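Long-range contacts in protein tudor (Drosophila melanogaster, PDB 4Q5W), which probably acts with the Piwi proteins aub and AGO3 in the piRNA pathway and is required for primordial germ cell formation and abdominal segmentation: residues A[17-21]-A[80-85]; A[133-137]-A[158-162]. All blocks are in the same frame, centred on the assembly; numbering follows the deposited sequence.

Contact 1 (A[17-21]-A[80-85])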
ATOM      1  N   ILE A  17       5.065  -4.452  -2.418  1.00  9.00           N
ATOM      2  CA  ILE A  17       3.619  -4.358  -2.468  1.00 13.34           C
ATOM      3  C   ILE A  17       3.076  -4.432  -1.049  1.00 13.73           C
ATOM      4  O   ILE A  17       3.404  -5.362  -0.318  1.00 16.22           O
ATOM      5  CB  ILE A  17       3.039  -5.533  -3.289  1.00 11.14           C
ATOM      6  CG1 ILE A  17       3.602  -5.523  -4.711  1.00  9.99           C
ATOM      7  CG2 ILE A  17       1.506  -5.481  -3.342  1.00 13.03           C
ATOM      8  CD1 ILE A  17       3.188  -6.750  -5.505  1.00 14.01           C
ATOM      9  N   TYR A  18       2.267  -3.446  -0.666  1.00 14.13           N
ATOM     10  CA  TYR A  18       1.609  -3.422   0.643  1.00 11.43           C
ATOM     11  C   TYR A  18       0.298  -4.198   0.611  1.00 11.82           C
ATOM     12  O   TYR A  18      -0.554  -3.924  -0.232  1.00 13.21           O
ATOM     13  CB  TYR A  18       1.314  -1.974   1.051  1.00  9.74           C
ATOM     14  CG  TYR A  18       2.540  -1.182   1.446  1.00 12.77           C
ATOM     15  CD1 TYR A  18       3.361  -0.609   0.482  1.00 15.50           C
ATOM     16  CD2 TYR A  18       2.860  -0.992   2.780  1.00 14.09           C
ATOM     17  CE1 TYR A  18       4.480   0.124   0.841  1.00 17.58           C
ATOM     18  CE2 TYR A  18       3.980  -0.259   3.152  1.00 16.26           C
ATOM     19  CZ  TYR A  18       4.783   0.296   2.177  1.00 18.64           C
ATOM     20  OH  TYR A  18       5.896   1.022   2.545  1.00 17.83           O
ATOM     21  N   LEU A  19       0.133  -5.161   1.522  1.00 12.40           N
ATOM     22  CA  LEU A  19      -1.084  -5.967   1.590  1.00 13.14           C
ATOM     23  C   LEU A  19      -1.616  -6.037   3.003  1.00 12.73           C
ATOM     24  O   LEU A  19      -0.846  -6.159   3.950  1.00 14.32           O
ATOM     25  CB  LEU A  19      -0.821  -7.428   1.179  1.00 19.69           C
ATOM     26  CG  LEU A  19      -0.544  -7.789  -0.270  1.00 28.35           C
ATOM     27  CD1 LEU A  19       0.848  -7.381  -0.580  1.00 34.43           C
ATOM     28  CD2 LEU A  19      -0.717  -9.270  -0.509  1.00 28.31           C
ATOM     29  N   GLN A  20      -2.935  -6.030   3.134  1.00 11.95           N
ATOM     30  CA  GLN A  20      -3.557  -6.277   4.425  1.00 14.04           C
ATOM     31  C   GLN A  20      -4.114  -7.688   4.437  1.00 14.98           C
ATOM     32  O   GLN A  20      -5.037  -7.996   3.695  1.00 11.34           O
ATOM     33  CB  GLN A  20      -4.673  -5.269   4.672  1.00 11.25           C
ATOM     34  CG  GLN A  20      -4.168  -3.833   4.719  1.00 13.47           C
ATOM     35  CD  GLN A  20      -5.296  -2.845   4.892  1.00 14.61           C
ATOM     36  OE1 GLN A  20      -6.471  -3.200   4.768  1.00 12.60           O
ATOM     37  NE2 GLN A  20      -4.950  -1.603   5.209  1.00 14.19           N
ATOM     38  N   PHE A  21      -3.542  -8.553   5.270  1.00 15.14           N
ATOM     39  CA  PHE A  21      -3.999  -9.940   5.339  1.00 12.16           C
ATOM     40  C   PHE A  21      -5.317 -10.027   6.091  1.00 13.96           C
ATOM     41  O   PHE A  21      -5.562  -9.242   7.009  1.00 14.39           O
ATOM     42  CB  PHE A  21      -2.924 -10.828   5.952  1.00 13.02           C
ATOM     43  CG  PHE A  21      -1.795 -11.103   5.009  1.00 14.99           C
ATOM     44  CD1 PHE A  21      -0.696 -10.270   4.966  1.00 13.61           C
ATOM     45  CD2 PHE A  21      -1.855 -12.177   4.134  1.00 14.87           C
ATOM     46  CE1 PHE A  21       0.339 -10.504   4.075  1.00 14.84           C
ATOM     47  CE2 PHE A  21      -0.817 -12.423   3.241  1.00 16.34           C
ATOM     48  CZ  PHE A  21       0.277 -11.585   3.217  1.00 17.02           C
ATOM     49  N   ILE A  80       3.595   8.890   5.107  1.00 12.68           N
ATOM     50  CA  ILE A  80       3.065   7.592   4.697  1.00 13.78           C
ATOM     51  C   ILE A  80       1.853   7.253   5.565  1.00 14.87           C
ATOM     52  O   ILE A  80       1.870   7.457   6.783  1.00 14.08           O
ATOM     53  CB  ILE A  80       4.132   6.458   4.763  1.00 14.42           C
ATOM     54  CG1 ILE A  80       3.501   5.101   4.416  1.00 17.51           C
ATOM     55  CG2 ILE A  80       4.794   6.386   6.124  1.00 13.84           C
ATOM     56  CD1 ILE A  80       4.521   3.951   4.304  1.00 19.57           C
ATOM     57  N   LEU A  81       0.786   6.765   4.937  1.00 12.53           N
ATOM     58  CA  LEU A  81      -0.353   6.248   5.691  1.00 11.92           C
ATOM     59  C   LEU A  81      -0.004   4.814   6.044  1.00 12.12           C
ATOM     60  O   LEU A  81      -0.189   3.895   5.228  1.00 14.72           O
ATOM     61  CB  LEU A  81      -1.639   6.314   4.867  1.00 11.95           C
ATOM     62  CG  LEU A  81      -1.932   7.669   4.192  1.00 13.30           C
ATOM     63  CD1 LEU A  81      -3.290   7.652   3.506  1.00 16.19           C
ATOM     64  CD2 LEU A  81      -1.845   8.823   5.192  1.00 12.47           C
ATOM     65  N   ILE A  82       0.522   4.636   7.253  1.00 11.41           N
ATOM     66  CA  ILE A  82       1.218   3.406   7.625  1.00 14.01           C
ATOM     67  C   ILE A  82       0.395   2.132   7.513  1.00 12.21           C
ATOM     68  O   ILE A  82       0.948   1.055   7.278  1.00 13.79           O
ATOM     69  CB  ILE A  82       1.830   3.487   9.033  1.00 12.72           C
ATOM     70  CG1 ILE A  82       0.740   3.690  10.094  1.00 13.05           C
ATOM     71  CG2 ILE A  82       2.874   4.592   9.082  1.00 14.32           C
ATOM     72  CD1 ILE A  82       1.227   3.420  11.507  1.00 11.56           C
ATOM     73  N   ASP A  83      -0.917   2.243   7.674  1.00 12.79           N
ATOM     74  CA  ASP A  83      -1.756   1.061   7.615  1.00 13.31           C
ATOM     75  C   ASP A  83      -2.006   0.619   6.186  1.00 10.46           C
ATOM     76  O   ASP A  83      -2.465  -0.497   5.965  1.00 14.27           O
ATOM     77  CB  ASP A  83      -3.067   1.279   8.380  1.00 11.19           C
ATOM     78  CG  ASP A  83      -2.842   1.370   9.881  1.00 13.76           C
ATOM     79  OD1 ASP A  83      -1.984   0.610  10.391  1.00 11.43           O
ATOM     80  OD2 ASP A  83      -3.504   2.199  10.543  1.00 12.29           O
ATOM     81  N   TYR A  84      -1.665   1.476   5.223  1.00  9.30           N
ATOM     82  CA  TYR A  84      -1.994   1.222   3.812  1.00 13.62           C
ATOM     83  C   TYR A  84      -0.781   1.222   2.890  1.00 16.08           C
ATOM     84  O   TYR A  84      -0.691   0.400   1.959  1.00 14.35           O
ATOM     85  CB  TYR A  84      -3.034   2.230   3.310  1.00 12.46           C
ATOM     86  CG  TYR A  84      -4.352   2.111   4.033  1.00 14.77           C
ATOM     87  CD1 TYR A  84      -4.549   2.713   5.275  1.00 11.68           C
ATOM     88  CD2 TYR A  84      -5.389   1.365   3.500  1.00 15.91           C
ATOM     89  CE1 TYR A  84      -5.753   2.589   5.942  1.00  9.64           C
ATOM     90  CE2 TYR A  84      -6.585   1.241   4.162  1.00 12.70           C
ATOM     91  CZ  TYR A  84      -6.759   1.861   5.388  1.00 14.29           C
ATOM     92  OH  TYR A  84      -7.962   1.734   6.047  1.00 16.97           O
ATOM     93  N   GLY A  85       0.138   2.152   3.122  1.00 11.25           N
ATOM     94  CA  GLY A  85       1.374   2.186   2.358  1.00 10.12           C
ATOM     95  C   GLY A  85       1.550   3.358   1.408  1.00 12.65           C
ATOM     96  O   GLY A  85       2.680   3.704   1.066  1.00 13.64           O
TER
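Tyr-18 and Gln-20 reach residues 80-85 through the same first torsion: each CG stands anti to its own carbonyl carbon, beside the backbone N (chi1 -72° in Tyr-18), which sends the phenol ring and the extended amide arm across to the turn that follows strand 77-81. Gly-85 CA lies over one face of the Tyr-18 ring, 3.5 Å from its centroid and 11° off the ring normal, a CH-pi contact. A side chain at Gly-85 has no place: its CB would run into Tyr-18 CG, and the backbone, with positive phi, by itself calls for glycine. The turn is tied internally by Leu-81 O, which accepts from both Tyr-84 N and Gly-85 N. At the far end of the phenol, Tyr-18 OH comes to 3.7 Å from Ile-80 CD1, the two side chains crossing at a slant, while Tyr-18 CB touches Tyr-84 O at 3.2 Å. In extended Tudor domains the SH3-like Tudor barrel is paired with a staphylococcal-nuclease-like (SN-like) domain; here strand 16-21 lies in the five-stranded sheet of the SN-like part and the 80-85 turn in the Tudor part. An alanine at Tyr-18 would probably leave Gly-85 CA without its CH-pi partner and open a gap beside it and Ile-80 CD1. Gln-20 NE2 donates to Asp-83 O at 2.8 Å with an N-H...O angle of 158°; the acceptor lies close to the amide plane, but the donor sits above the carbonyl plane. The same NE2 rests 3.4 Å from Tyr-84 CE2, over one ring face toward its rim. The carboxylate of Asp-83 turns elsewhere, to a salt bridge with Arg-65 and to Val-106 N.

Contact 2 (A[133-137]-A[158-162])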
ATOM      1  N   LEU A 133      -5.232  -5.151 -10.912  1.00 17.80           N
ATOM      2  CA  LEU A 133      -5.689  -5.122  -9.528  1.00 18.73           C
ATOM      3  C   LEU A 133      -7.088  -4.520  -9.426  1.00 16.11           C
ATOM      4  O   LEU A 133      -7.917  -4.982  -8.645  1.00 20.19           O
ATOM      5  CB  LEU A 133      -4.698  -4.352  -8.643  1.00 17.16           C
ATOM      6  CG  LEU A 133      -3.338  -5.020  -8.432  1.00 17.21           C
ATOM      7  CD1 LEU A 133      -2.402  -4.144  -7.610  1.00 16.23           C
ATOM      8  CD2 LEU A 133      -3.506  -6.383  -7.787  1.00 22.03           C
ATOM      9  N   ASP A 134      -7.360  -3.489 -10.220  1.00 21.37           N
ATOM     10  CA  ASP A 134      -8.687  -2.894 -10.216  1.00 26.13           C
ATOM     11  C   ASP A 134      -9.731  -3.946 -10.593  1.00 24.17           C
ATOM     12  O   ASP A 134     -10.851  -3.943 -10.074  1.00 20.07           O
ATOM     13  CB  ASP A 134      -8.753  -1.692 -11.161  1.00 37.61           C
ATOM     14  CG  ASP A 134      -9.973  -0.824 -10.911  1.00 48.69           C
ATOM     15  OD1 ASP A 134     -10.000  -0.119  -9.878  1.00 52.56           O
ATOM     16  OD2 ASP A 134     -10.903  -0.848 -11.745  1.00 53.69           O
ATOM     17  N   SER A 135      -9.345  -4.868 -11.471  1.00 22.13           N
ATOM     18  CA  SER A 135     -10.265  -5.908 -11.927  1.00 21.20           C
ATOM     19  C   SER A 135     -10.666  -6.911 -10.837  1.00 23.02           C
ATOM     20  O   SER A 135     -11.636  -7.657 -11.007  1.00 23.83           O
ATOM     21  CB  SER A 135      -9.723  -6.638 -13.170  1.00 24.20           C
ATOM     22  OG  SER A 135      -8.794  -7.651 -12.831  1.00 23.42           O
ATOM     23  N   CYS A 136      -9.931  -6.935  -9.725  1.00 16.28           N
ATOM     24  CA  CYS A 136     -10.325  -7.765  -8.583  1.00 16.06           C
ATOM     25  C   CYS A 136     -10.491  -6.938  -7.309  1.00 20.62           C
ATOM     26  O   CYS A 136     -10.590  -7.489  -6.208  1.00 21.22           O
ATOM     27  CB  CYS A 136      -9.326  -8.905  -8.355  1.00 17.01           C
ATOM     28  SG  CYS A 136      -7.623  -8.416  -8.016  1.00 18.06           S
ATOM     29  N   LYS A 137     -10.545  -5.619  -7.479  1.00 18.20           N
ATOM     30  CA  LYS A 137     -10.541  -4.656  -6.367  1.00 17.28           C
ATOM     31  C   LYS A 137      -9.444  -4.960  -5.347  1.00 16.37           C
ATOM     32  O   LYS A 137      -9.651  -4.815  -4.144  1.00 18.03           O
ATOM     33  CB  LYS A 137     -11.905  -4.577  -5.656  1.00 23.35           C
ATOM     34  CG  LYS A 137     -13.133  -4.644  -6.567  1.00 32.86           C
ATOM     35  CD  LYS A 137     -13.087  -3.621  -7.694  1.00 41.14           C
ATOM     36  CE  LYS A 137     -13.294  -2.198  -7.199  1.00 44.63           C
ATOM     37  NZ  LYS A 137     -13.283  -1.238  -8.342  1.00 46.08           N
ATOM     38  N   THR A 158      -5.671 -13.625  -8.431  1.00 13.74           N
ATOM     39  CA  THR A 158      -6.871 -12.822  -8.186  1.00 14.15           C
ATOM     40  C   THR A 158      -7.877 -13.666  -7.419  1.00 16.04           C
ATOM     41  O   THR A 158      -8.096 -14.833  -7.740  1.00 18.87           O
ATOM     42  CB  THR A 158      -7.515 -12.286  -9.478  1.00 16.79           C
ATOM     43  OG1 THR A 158      -7.924 -13.384 -10.308  1.00 17.86           O
ATOM     44  CG2 THR A 158      -6.532 -11.403 -10.236  1.00 17.91           C
ATOM     45  N   LYS A 159      -8.449 -13.089  -6.368  1.00 14.68           N
ATOM     46  CA  LYS A 159      -9.381 -13.819  -5.514  1.00 12.64           C
ATOM     47  C   LYS A 159     -10.774 -13.769  -6.121  1.00 19.46           C
ATOM     48  O   LYS A 159     -11.705 -13.234  -5.527  1.00 20.66           O
ATOM     49  CB  LYS A 159      -9.380 -13.244  -4.094  1.00 12.52           C
ATOM     50  CG  LYS A 159      -9.985 -14.198  -3.059  1.00 20.64           C
ATOM     51  CD  LYS A 159      -9.147 -15.456  -2.954  1.00 18.54           C
ATOM     52  CE  LYS A 159      -9.783 -16.486  -2.027  1.00 25.16           C
ATOM     53  NZ  LYS A 159      -9.075 -17.804  -2.117  1.00 27.79           N
ATOM     54  N   ASP A 160     -10.906 -14.336  -7.318  1.00 16.87           N
ATOM     55  CA  ASP A 160     -12.175 -14.342  -8.031  1.00 19.25           C
ATOM     56  C   ASP A 160     -12.229 -15.546  -8.961  1.00 17.91           C
ATOM     57  O   ASP A 160     -11.333 -16.389  -8.931  1.00 18.99           O
ATOM     58  CB  ASP A 160     -12.436 -13.013  -8.770  1.00 19.16           C
ATOM     59  CG  ASP A 160     -11.296 -12.598  -9.690  1.00 19.66           C
ATOM     60  OD1 ASP A 160     -10.606 -13.463 -10.262  1.00 14.26           O
ATOM     61  OD2 ASP A 160     -11.094 -11.376  -9.860  1.00 20.52           O
ATOM     62  N   LYS A 161     -13.267 -15.628  -9.782  1.00 21.65           N
ATOM     63  CA  LYS A 161     -13.504 -16.839 -10.570  1.00 22.54           C
ATOM     64  C   LYS A 161     -12.416 -17.147 -11.601  1.00 21.83           C
ATOM     65  O   LYS A 161     -12.283 -18.293 -12.052  1.00 20.81           O
ATOM     66  CB  LYS A 161     -14.883 -16.792 -11.240  1.00 29.41           C
ATOM     67  CG  LYS A 161     -15.053 -15.681 -12.258  1.00 31.57           C
ATOM     68  CD  LYS A 161     -16.351 -15.863 -13.039  1.00 40.46           C
ATOM     69  CE  LYS A 161     -16.500 -14.792 -14.104  1.00 46.01           C
ATOM     70  NZ  LYS A 161     -15.225 -14.594 -14.856  1.00 48.92           N
ATOM     71  N   ARG A 162     -11.643 -16.132 -11.969  1.00 18.80           N
ATOM     72  CA  ARG A 162     -10.584 -16.300 -12.961  1.00 23.34           C
ATOM     73  C   ARG A 162      -9.372 -17.001 -12.377  1.00 25.20           C
ATOM     74  O   ARG A 162      -8.649 -17.691 -13.092  1.00 23.71           O
ATOM     75  CB  ARG A 162     -10.128 -14.947 -13.510  1.00 20.83           C
ATOM     76  CG  ARG A 162     -11.211 -14.127 -14.179  1.00 22.26           C
ATOM     77  CD  ARG A 162     -10.705 -12.718 -14.443  1.00 25.25           C
ATOM     78  NE  ARG A 162     -10.436 -11.981 -13.208  1.00 23.70           N
ATOM     79  CZ  ARG A 162      -9.826 -10.798 -13.167  1.00 23.55           C
ATOM     80  NH1 ARG A 162      -9.622 -10.186 -12.005  1.00 17.91           N
ATOM     81  NH2 ARG A 162      -9.420 -10.226 -14.296  1.00 29.34           N
TER
HETATM   82  O   HOH W   1     -13.050  -9.645  -9.058  1.00 25.62           O
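A Schellman motif ends helix 122-134, and residues at its C-terminal end dock on the loop after strand 153-158: Ser-135 and Cys-136 meet Thr-158, Asp-160 and Arg-162. Lys-137, with positive phi, is the C-prime residue of the motif, its N bonded to Asp-134 O at 3.1 Å, and Asp-134 to Lys-137 form a type I turn. Arg-162 takes hold of Ser-135 end-on, with two nitrogens on one oxygen: NH1 lies 2.8 Å and NH2 3.0 Å from Ser-135 OG. The hydroxyl oxygen lies near the guanidinium plane, yet sharing it bends both bonds (148° and 136°); Ser-135 OG is also bonded to Leu-132 O, back in the helix. The contact thus fastens the C-terminal end of helix 122-134 to the connection between strand 153-158 and helix 166-182, in the half of the extended Tudor module that holds the five-stranded sheet. Asp-160 fixes the guanidinium from a different edge. Its OD2 forms a salt bridge with Arg-162 NH1 at 2.9 Å through the syn lone pair, and NE makes a weak bond to Asp-160 OD1. That oxygen also receives Thr-158 OG1 at 2.7 Å, from above the carboxylate plane, so the carboxylate links the strand end to the arginine. A water donates to Asp-160 OD2 and to Ser-135 O, bridging the segments. Beneath the polar groups, Cys-136 SG, placed between its backbone N and carbonyl carbon (chi1 60°), packs on Thr-158 CG2 at 3.9 Å, while Cys-136 CB approaches Asp-160 OD2 to 3.4 Å.

Along the chain the two contacts come in series, contact 1 closing before contact 2 opens. Their centres are 19 Å apart; their nearest atoms approach to about 6 Å without touching. Both involve the five-stranded sheet: contact 1 uses its strand 16-21, and contact 2 the loop leaving its strand 153-158, with strand 108-112 between these two in the sheet order. Leu-133 packs on Ile-8 and Val-11 of strand 5-11, the neighbour of strand 16-21. Contact 1 is an interface between the two halves; contact 2, about 17 Å from the chain centre, joins helix 122-134 to the loop before helix 166-182 inside one half, so both concern how the extended Tudor unit is assembled.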